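Local coordinates for fatty acid amide hydrolase (Candida albicans, PDB 6KVR), which probably hydrolyses monocarboxylic acid amides, such as those of fatty acids, to the carboxylate and ammonium, as a member of the amidase signature family, at residues Met122-Glu128 with Tyr163-His169; Ile155-Met161 with Phe197-Gln203. All coordinates share one frame; numbering follows the deposited sequence.

Contact 1. Residues Met122-Glu128 with Tyr163-His169; sequences MELFIDE and YKDKITH
Phe-125 holds CG between its own backbone N and carbonyl carbon (chi1 34°), while Lys-166 runs extended from CB to CE and bends only at its last torsion (chi4 141°), and together these turns set the ammonium group above one face of the phenyl ring. NZ of Lys-166 lies 3.3 Å from the centroid of the Phe-125 ring, almost on its normal, in a cation-pi contact that CE supplements with a CH-pi approach. The same nitrogen donates to OE1 of Glu-128 at 2.8 Å in a salt bridge, reaching the carboxylate on its syn side though 33° out of plane. Lysine suits the place because its long stem carries the ammonium to where it can face the ring of Phe-125 and still donate to Glu-128. That stem also runs by Glu-123, whose OE2 is 3.7 Å from CD of Lys-166 but forms its salt bridge with Arg-200. Phe-125 in turn points its edge at the face of Tyr-163, with ring centroids 5.2 Å apart. One water links Glu-128 OE1 to Tyr-163 OH, another Glu-123 OE1 to Ile-167 N. Farther along, CE of Met-122, present as selenomethionine, meets the edge of His-169 at CE1, 3.7 Å away. The setting is the outermost strand 123-124 of the amidase sheet, where Met-122 and Glu-123 form a classic beta bulge opposite Arg-200 and Phe-125 takes the N-cap position of helix 126-143.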
loop_
_atom_site.group_PDB
_atom_site.type_symbol
_atom_site.label_atom_id
_atom_site.label_comp_id
_atom_site.label_asym_id
_atom_site.label_seq_id
_atom_site.Cartn_x
_atom_site.Cartn_y
_atom_site.Cartn_z
HETATM N N MSE A 122 4.975 -10.665 -30.415
HETATM C CA MSE A 122 6.437 -10.815 -30.316
HETATM C C MSE A 122 6.854 -12.281 -30.311
HETATM O O MSE A 122 7.986 -12.618 -30.668
HETATM C CB MSE A 122 7.009 -10.155 -29.050
HETATM C CG MSE A 122 6.498 -8.774 -28.752
HETATM SE SE MSE A 122 7.860 -7.579 -27.938
HETATM C CE MSE A 122 9.224 -8.075 -29.222
ATOM N N GLU A 123 5.940 -13.138 -29.860
ATOM C CA GLU A 123 6.167 -14.570 -29.777
ATOM C C GLU A 123 4.850 -15.261 -30.078
ATOM O O GLU A 123 3.792 -14.842 -29.599
ATOM C CB GLU A 123 6.690 -14.998 -28.395
ATOM C CG GLU A 123 8.215 -14.921 -28.232
ATOM C CD GLU A 123 8.751 -15.773 -27.066
ATOM O OE1 GLU A 123 9.988 -16.005 -26.998
ATOM O OE2 GLU A 123 7.935 -16.201 -26.216
ATOM N N LEU A 124 4.917 -16.309 -30.886
ATOM C CA LEU A 124 3.754 -17.107 -31.232
ATOM C C LEU A 124 4.073 -18.555 -30.924
ATOM O O LEU A 124 5.163 -19.028 -31.248
ATOM C CB LEU A 124 3.410 -16.956 -32.705
ATOM C CG LEU A 124 2.381 -15.910 -33.098
ATOM C CD1 LEU A 124 2.299 -15.855 -34.628
ATOM C CD2 LEU A 124 1.058 -16.293 -32.492
ATOM N N PHE A 125 3.149 -19.248 -30.269
ATOM C CA PHE A 125 3.372 -20.664 -30.000
ATOM C C PHE A 125 2.018 -21.371 -30.087
ATOM O O PHE A 125 1.483 -21.895 -29.099
ATOM C CB PHE A 125 4.083 -20.927 -28.666
ATOM C CG PHE A 125 3.739 -19.972 -27.548
ATOM C CD1 PHE A 125 4.350 -18.722 -27.455
ATOM C CD2 PHE A 125 2.864 -20.357 -26.542
ATOM C CE1 PHE A 125 4.059 -17.848 -26.379
ATOM C CE2 PHE A 125 2.565 -19.506 -25.471
ATOM C CZ PHE A 125 3.163 -18.244 -25.393
ATOM N N ILE A 126 1.480 -21.401 -31.319
ATOM C CA ILE A 126 0.148 -21.957 -31.553
ATOM C C ILE A 126 0.133 -23.446 -31.239
ATOM O O ILE A 126 -0.846 -23.969 -30.693
ATOM C CB ILE A 126 -0.296 -21.677 -33.006
ATOM C CG1 ILE A 126 -0.316 -20.171 -33.294
ATOM C CG2 ILE A 126 -1.664 -22.285 -33.293
ATOM C CD1 ILE A 126 -1.121 -19.364 -32.299
ATOM N N ASP A 127 1.222 -24.151 -31.577
ATOM C CA ASP A 127 1.302 -25.589 -31.325
ATOM C C ASP A 127 1.217 -25.903 -29.831
ATOM O O ASP A 127 0.461 -26.794 -29.415
ATOM C CB ASP A 127 2.591 -26.146 -31.933
ATOM C CG ASP A 127 3.834 -25.384 -31.472
ATOM O OD1 ASP A 127 4.972 -25.852 -31.746
ATOM O OD2 ASP A 127 3.677 -24.313 -30.841
ATOM N N GLU A 128 1.983 -25.178 -29.001
ATOM C CA GLU A 128 1.871 -25.382 -27.561
ATOM C C GLU A 128 0.479 -25.029 -27.075
ATOM O O GLU A 128 -0.066 -25.699 -26.193
ATOM C CB GLU A 128 2.907 -24.549 -26.818
ATOM C CG GLU A 128 4.350 -24.842 -27.178
ATOM C CD GLU A 128 5.296 -23.878 -26.488
ATOM O OE1 GLU A 128 5.024 -23.527 -25.322
ATOM O OE2 GLU A 128 6.294 -23.460 -27.109
ATOM N N TYR A 163 7.311 -15.707 -18.494
ATOM C CA TYR A 163 6.692 -16.922 -18.996
ATOM C C TYR A 163 7.711 -18.039 -18.842
ATOM O O TYR A 163 8.853 -17.907 -19.305
ATOM C CB TYR A 163 6.259 -16.782 -20.468
ATOM C CG TYR A 163 5.277 -17.852 -20.913
ATOM C CD1 TYR A 163 5.711 -19.136 -21.205
ATOM C CD2 TYR A 163 3.913 -17.574 -21.029
ATOM C CE1 TYR A 163 4.823 -20.110 -21.614
ATOM C CE2 TYR A 163 3.012 -18.547 -21.430
ATOM C CZ TYR A 163 3.480 -19.813 -21.727
ATOM O OH TYR A 163 2.607 -20.796 -22.117
ATOM N N LYS A 164 7.292 -19.135 -18.209
ATOM C CA LYS A 164 8.203 -20.222 -17.877
ATOM C C LYS A 164 8.918 -20.748 -19.115
ATOM O O LYS A 164 8.288 -21.088 -20.119
ATOM C CB LYS A 164 7.431 -21.347 -17.197
ATOM C CG LYS A 164 8.096 -22.694 -17.278
ATOM C CD LYS A 164 7.333 -23.720 -16.461
ATOM C CE LYS A 164 8.049 -25.067 -16.497
ATOM N NZ LYS A 164 7.691 -25.929 -15.335
ATOM N N ASP A 165 10.249 -20.777 -19.038
ATOM C CA ASP A 165 11.124 -21.377 -20.035
ATOM C C ASP A 165 11.094 -20.639 -21.362
ATOM O O ASP A 165 11.395 -21.226 -22.395
ATOM C CB ASP A 165 10.805 -22.856 -20.250
ATOM C CG ASP A 165 11.100 -23.683 -19.012
ATOM O OD1 ASP A 165 12.051 -23.307 -18.292
ATOM O OD2 ASP A 165 10.384 -24.678 -18.748
ATOM N N LYS A 166 10.773 -19.349 -21.355
ATOM C CA LYS A 166 10.801 -18.553 -22.573
ATOM C C LYS A 166 11.486 -17.225 -22.309
ATOM O O LYS A 166 11.448 -16.702 -21.191
ATOM C CB LYS A 166 9.403 -18.326 -23.118
ATOM C CG LYS A 166 8.937 -19.482 -23.951
ATOM C CD LYS A 166 7.496 -19.337 -24.363
ATOM C CE LYS A 166 7.099 -20.470 -25.308
ATOM N NZ LYS A 166 5.741 -20.826 -24.894
ATOM N N ILE A 167 12.151 -16.709 -23.348
ATOM C CA ILE A 167 12.777 -15.402 -23.253
ATOM C C ILE A 167 11.768 -14.408 -22.724
ATOM O O ILE A 167 10.620 -14.360 -23.186
ATOM C CB ILE A 167 13.304 -14.943 -24.623
ATOM C CG1 ILE A 167 14.481 -15.795 -25.083
ATOM C CG2 ILE A 167 13.705 -13.466 -24.562
ATOM C CD1 ILE A 167 14.755 -15.626 -26.603
ATOM N N THR A 168 12.196 -13.607 -21.748
ATOM C CA THR A 168 11.407 -12.506 -21.216
ATOM C C THR A 168 12.321 -11.292 -21.151
ATOM O O THR A 168 13.190 -11.206 -20.279
ATOM C CB THR A 168 10.833 -12.853 -19.847
ATOM O OG1 THR A 168 10.079 -14.058 -19.964
ATOM C CG2 THR A 168 9.922 -11.726 -19.333
ATOM N N HIS A 169 12.136 -10.362 -22.077
ATOM C CA HIS A 169 13.073 -9.270 -22.223
ATOM C C HIS A 169 12.479 -7.906 -21.932
ATOM O O HIS A 169 13.244 -6.950 -21.749
ATOM C CB HIS A 169 13.678 -9.282 -23.642
ATOM C CG HIS A 169 12.654 -9.283 -24.732
ATOM N ND1 HIS A 169 11.780 -8.235 -24.928
ATOM C CD2 HIS A 169 12.360 -10.202 -25.683
ATOM C CE1 HIS A 169 10.989 -8.510 -25.953
ATOM N NE2 HIS A 169 11.328 -9.694 -26.434
HETATM O O HOH W 1 11.671 -18.105 -26.231
HETATM O O HOH W 2 3.475 -22.838 -23.468
#

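Contact 2. Residues Ile155-Met161 with Phe197-Gln203; sequences ISLKEQM and FYVRTSQ
Leu-157 and Arg-200, and next to them Lys-158 and Thr-201, pair as parallel strands through backbone hydrogen bonds. Leu-157 N gives a weak bond to Val-199 O, Thr-201 N a firmer one to Leu-157 O at 2.9 Å, and Glu-159 N continues the pattern to Thr-201 O. Upstream the strands part, and a water fills in by donating to Ile-155 O and Val-199 O and accepting from Tyr-198 N.

Apolar contact gathers at this end. CD1 of Leu-157 sits over one face of Phe-197, 3.8 Å from the ring centroid and displaced toward the rim, while Ile-155 O lies in plane at the ring edge. Leu-157 and Phe-197 also touch helix 185-192, which connects the two strands in a beta-alpha-beta crossover of the amidase fold.

Side-chain hydrogen bonds take over where the strand ends. Bent at chi3 (74°), Arg-200 brings NH2 to Glu-159 O at 2.8 Å, on a lone pair in the carbonyl plane, and makes a weaker bond to Met-161 O; its NE donates to a water. Arginine fits here because one guanidinium can serve several carbonyls of a turn. Gln-203 uses both ends of its amide: NE2 donates to Glu-159 OE1 at 2.6 Å, on the anti side and tilted about 32° from the plane of a carboxylate almost perpendicular to the amide, and OE1 weakly accepts from Gln-160 N. On the sheet face opposite Leu-157, the extended chain of Lys-158, predicted to belong to the charge relay system, carries NZ away from the strand to Ser-233 and Ser-252.

Charge pairing is looser: Glu-159 OE2 and Arg-200 NH2, 3.8 Å apart, form a long salt bridge that no N-H points along, whereas Arg-200 NH1 makes a salt bridge with Glu-123. The Glu-159 carboxylate also accepts from His-169 N and Gly-170 N.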
loop_
_atom_site.group_PDB
_atom_site.type_symbol
_atom_site.label_atom_id
_atom_site.label_comp_id
_atom_site.label_asym_id
_atom_site.label_seq_id
_atom_site.Cartn_x
_atom_site.Cartn_y
_atom_site.Cartn_z
ATOM N N ILE A 155 -6.163 -16.505 -23.816
ATOM C CA ILE A 155 -5.823 -15.218 -23.223
ATOM C C ILE A 155 -4.451 -14.811 -23.741
ATOM O O ILE A 155 -3.527 -15.631 -23.762
ATOM C CB ILE A 155 -5.866 -15.298 -21.684
ATOM C CG1 ILE A 155 -7.323 -15.424 -21.220
ATOM C CG2 ILE A 155 -5.173 -14.098 -21.024
ATOM C CD1 ILE A 155 -7.527 -15.290 -19.730
ATOM N N SER A 156 -4.337 -13.569 -24.211
ATOM C CA SER A 156 -3.066 -13.035 -24.672
ATOM C C SER A 156 -2.343 -12.318 -23.532
ATOM O O SER A 156 -2.968 -11.751 -22.634
ATOM C CB SER A 156 -3.273 -12.077 -25.846
ATOM O OG SER A 156 -4.199 -11.065 -25.498
ATOM N N LEU A 157 -1.015 -12.330 -23.591
ATOM C CA LEU A 157 -0.159 -11.931 -22.478
ATOM C C LEU A 157 0.869 -10.913 -22.956
ATOM O O LEU A 157 1.533 -11.122 -23.978
ATOM C CB LEU A 157 0.551 -13.146 -21.887
ATOM C CG LEU A 157 -0.326 -14.243 -21.284
ATOM C CD1 LEU A 157 0.501 -15.469 -21.067
ATOM C CD2 LEU A 157 -0.982 -13.782 -19.980
ATOM N N LYS A 158 0.981 -9.802 -22.230
ATOM C CA LYS A 158 2.044 -8.844 -22.512
ATOM C C LYS A 158 3.392 -9.527 -22.308
ATOM O O LYS A 158 3.569 -10.292 -21.355
ATOM C CB LYS A 158 1.894 -7.620 -21.606
ATOM C CG LYS A 158 2.721 -6.403 -21.981
ATOM C CD LYS A 158 2.469 -5.269 -20.985
ATOM C CE LYS A 158 3.412 -4.087 -21.232
ATOM N NZ LYS A 158 2.919 -2.809 -20.612
ATOM N N GLU A 159 4.333 -9.268 -23.224
ATOM C CA GLU A 159 5.596 -10.008 -23.238
ATOM C C GLU A 159 6.381 -9.861 -21.931
ATOM O O GLU A 159 6.991 -10.828 -21.461
ATOM C CB GLU A 159 6.465 -9.558 -24.423
ATOM C CG GLU A 159 7.712 -10.437 -24.670
ATOM C CD GLU A 159 8.906 -10.122 -23.733
ATOM O OE1 GLU A 159 8.897 -9.063 -23.053
ATOM O OE2 GLU A 159 9.851 -10.946 -23.667
ATOM N N GLN A 160 6.412 -8.661 -21.347
ATOM C CA GLN A 160 7.305 -8.414 -20.212
ATOM C C GLN A 160 7.018 -9.306 -18.999
ATOM O O GLN A 160 7.867 -9.395 -18.105
ATOM C CB GLN A 160 7.249 -6.930 -19.815
ATOM C CG GLN A 160 5.874 -6.458 -19.321
ATOM C CD GLN A 160 5.813 -6.382 -17.820
ATOM O OE1 GLN A 160 6.845 -6.209 -17.155
ATOM N NE2 GLN A 160 4.606 -6.485 -17.264
HETATM N N MSE A 161 5.873 -9.975 -18.946
HETATM C CA MSE A 161 5.598 -10.885 -17.833
HETATM C C MSE A 161 6.355 -12.194 -17.992
HETATM O O MSE A 161 6.342 -12.790 -19.070
HETATM C CB MSE A 161 4.099 -11.178 -17.714
HETATM C CG MSE A 161 3.256 -9.961 -17.426
HETATM SE SE MSE A 161 1.333 -10.376 -17.322
HETATM C CE MSE A 161 1.070 -10.700 -19.204
ATOM N N PHE A 197 -2.800 -20.397 -23.355
ATOM C CA PHE A 197 -1.825 -19.406 -23.813
ATOM C C PHE A 197 -1.222 -19.800 -25.152
ATOM O O PHE A 197 -1.025 -20.983 -25.434
ATOM C CB PHE A 197 -0.683 -19.238 -22.809
ATOM C CG PHE A 197 -1.135 -18.866 -21.427
ATOM C CD1 PHE A 197 -2.097 -17.886 -21.229
ATOM C CD2 PHE A 197 -0.573 -19.482 -20.317
ATOM C CE1 PHE A 197 -2.493 -17.523 -19.931
ATOM C CE2 PHE A 197 -0.960 -19.123 -19.023
ATOM C CZ PHE A 197 -1.916 -18.156 -18.834
ATOM N N TYR A 198 -0.863 -18.786 -25.950
ATOM C CA TYR A 198 -0.392 -19.034 -27.308
ATOM C C TYR A 198 0.324 -17.843 -27.939
ATOM O O TYR A 198 1.064 -18.032 -28.906
ATOM C CB TYR A 198 -1.569 -19.455 -28.210
ATOM C CG TYR A 198 -2.703 -18.452 -28.265
ATOM C CD1 TYR A 198 -3.495 -18.200 -27.148
ATOM C CD2 TYR A 198 -2.967 -17.738 -29.423
ATOM C CE1 TYR A 198 -4.523 -17.277 -27.194
ATOM C CE2 TYR A 198 -3.993 -16.812 -29.476
ATOM C CZ TYR A 198 -4.774 -16.596 -28.366
ATOM O OH TYR A 198 -5.801 -15.687 -28.416
ATOM N N VAL A 199 0.114 -16.623 -27.432
ATOM C CA VAL A 199 0.717 -15.421 -28.016
ATOM C C VAL A 199 1.149 -14.454 -26.911
ATOM O O VAL A 199 0.445 -14.271 -25.909
ATOM C CB VAL A 199 -0.248 -14.717 -28.997
ATOM C CG1 VAL A 199 -1.539 -14.324 -28.305
ATOM C CG2 VAL A 199 0.397 -13.493 -29.609
ATOM N N ARG A 200 2.319 -13.840 -27.096
ATOM C CA ARG A 200 2.822 -12.797 -26.213
ATOM C C ARG A 200 3.050 -11.561 -27.064
ATOM O O ARG A 200 3.684 -11.643 -28.125
ATOM C CB ARG A 200 4.120 -13.223 -25.499
ATOM C CG ARG A 200 3.916 -14.427 -24.566
ATOM C CD ARG A 200 5.229 -15.051 -24.127
ATOM N NE ARG A 200 5.893 -14.213 -23.141
ATOM C CZ ARG A 200 7.179 -14.305 -22.831
ATOM N NH1 ARG A 200 7.960 -15.200 -23.406
ATOM N NH2 ARG A 200 7.683 -13.499 -21.897
ATOM N N THR A 201 2.530 -10.428 -26.602
ATOM C CA THR A 201 2.307 -9.255 -27.437
ATOM C C THR A 201 3.371 -8.190 -27.224
ATOM O O THR A 201 4.067 -8.156 -26.204
ATOM C CB THR A 201 0.929 -8.663 -27.156
ATOM O OG1 THR A 201 0.747 -8.534 -25.738
ATOM C CG2 THR A 201 -0.157 -9.573 -27.723
ATOM N N SER A 202 3.435 -7.275 -28.187
ATOM C CA SER A 202 4.508 -6.300 -28.293
ATOM C C SER A 202 4.341 -5.155 -27.305
ATOM O O SER A 202 3.263 -4.915 -26.748
ATOM C CB SER A 202 4.602 -5.739 -29.713
ATOM O OG SER A 202 3.389 -5.073 -30.045
ATOM N N GLN A 203 5.447 -4.442 -27.117
ATOM C CA GLN A 203 5.592 -3.352 -26.167
ATOM C C GLN A 203 6.760 -2.496 -26.638
ATOM O O GLN A 203 7.654 -2.998 -27.321
ATOM C CB GLN A 203 5.852 -3.892 -24.756
ATOM C CG GLN A 203 7.165 -4.644 -24.690
ATOM C CD GLN A 203 7.126 -5.853 -23.794
ATOM O OE1 GLN A 203 6.154 -6.083 -23.065
ATOM N NE2 GLN A 203 8.183 -6.652 -23.854
HETATM O O HOH W 3 -1.058 -16.183 -24.699
HETATM O O HOH W 4 4.451 -12.849 -21.057
#

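In the fold
From the N terminus the chain passes strand 123-124 and helix 126-143, then strand 155-158, before the loop at 163-169 returns to the first strand and closes contact 1. Helix 185-192 follows, and strand 199-201 then settles beside strand 155-158, closing contact 2. Their segments alternate along the chain, so the two closures cross rather than nest. Strand 199-201 lies between strands 123-124 and 155-158 in the sheet, and the backbone bond between Phe-125 N and Tyr-198 O joins the contacts there. Arg-200 binds Ile-167 O through NH1, tying the loop 163-169 to strand 199-201 beside the strand of the predicted catalytic lysine.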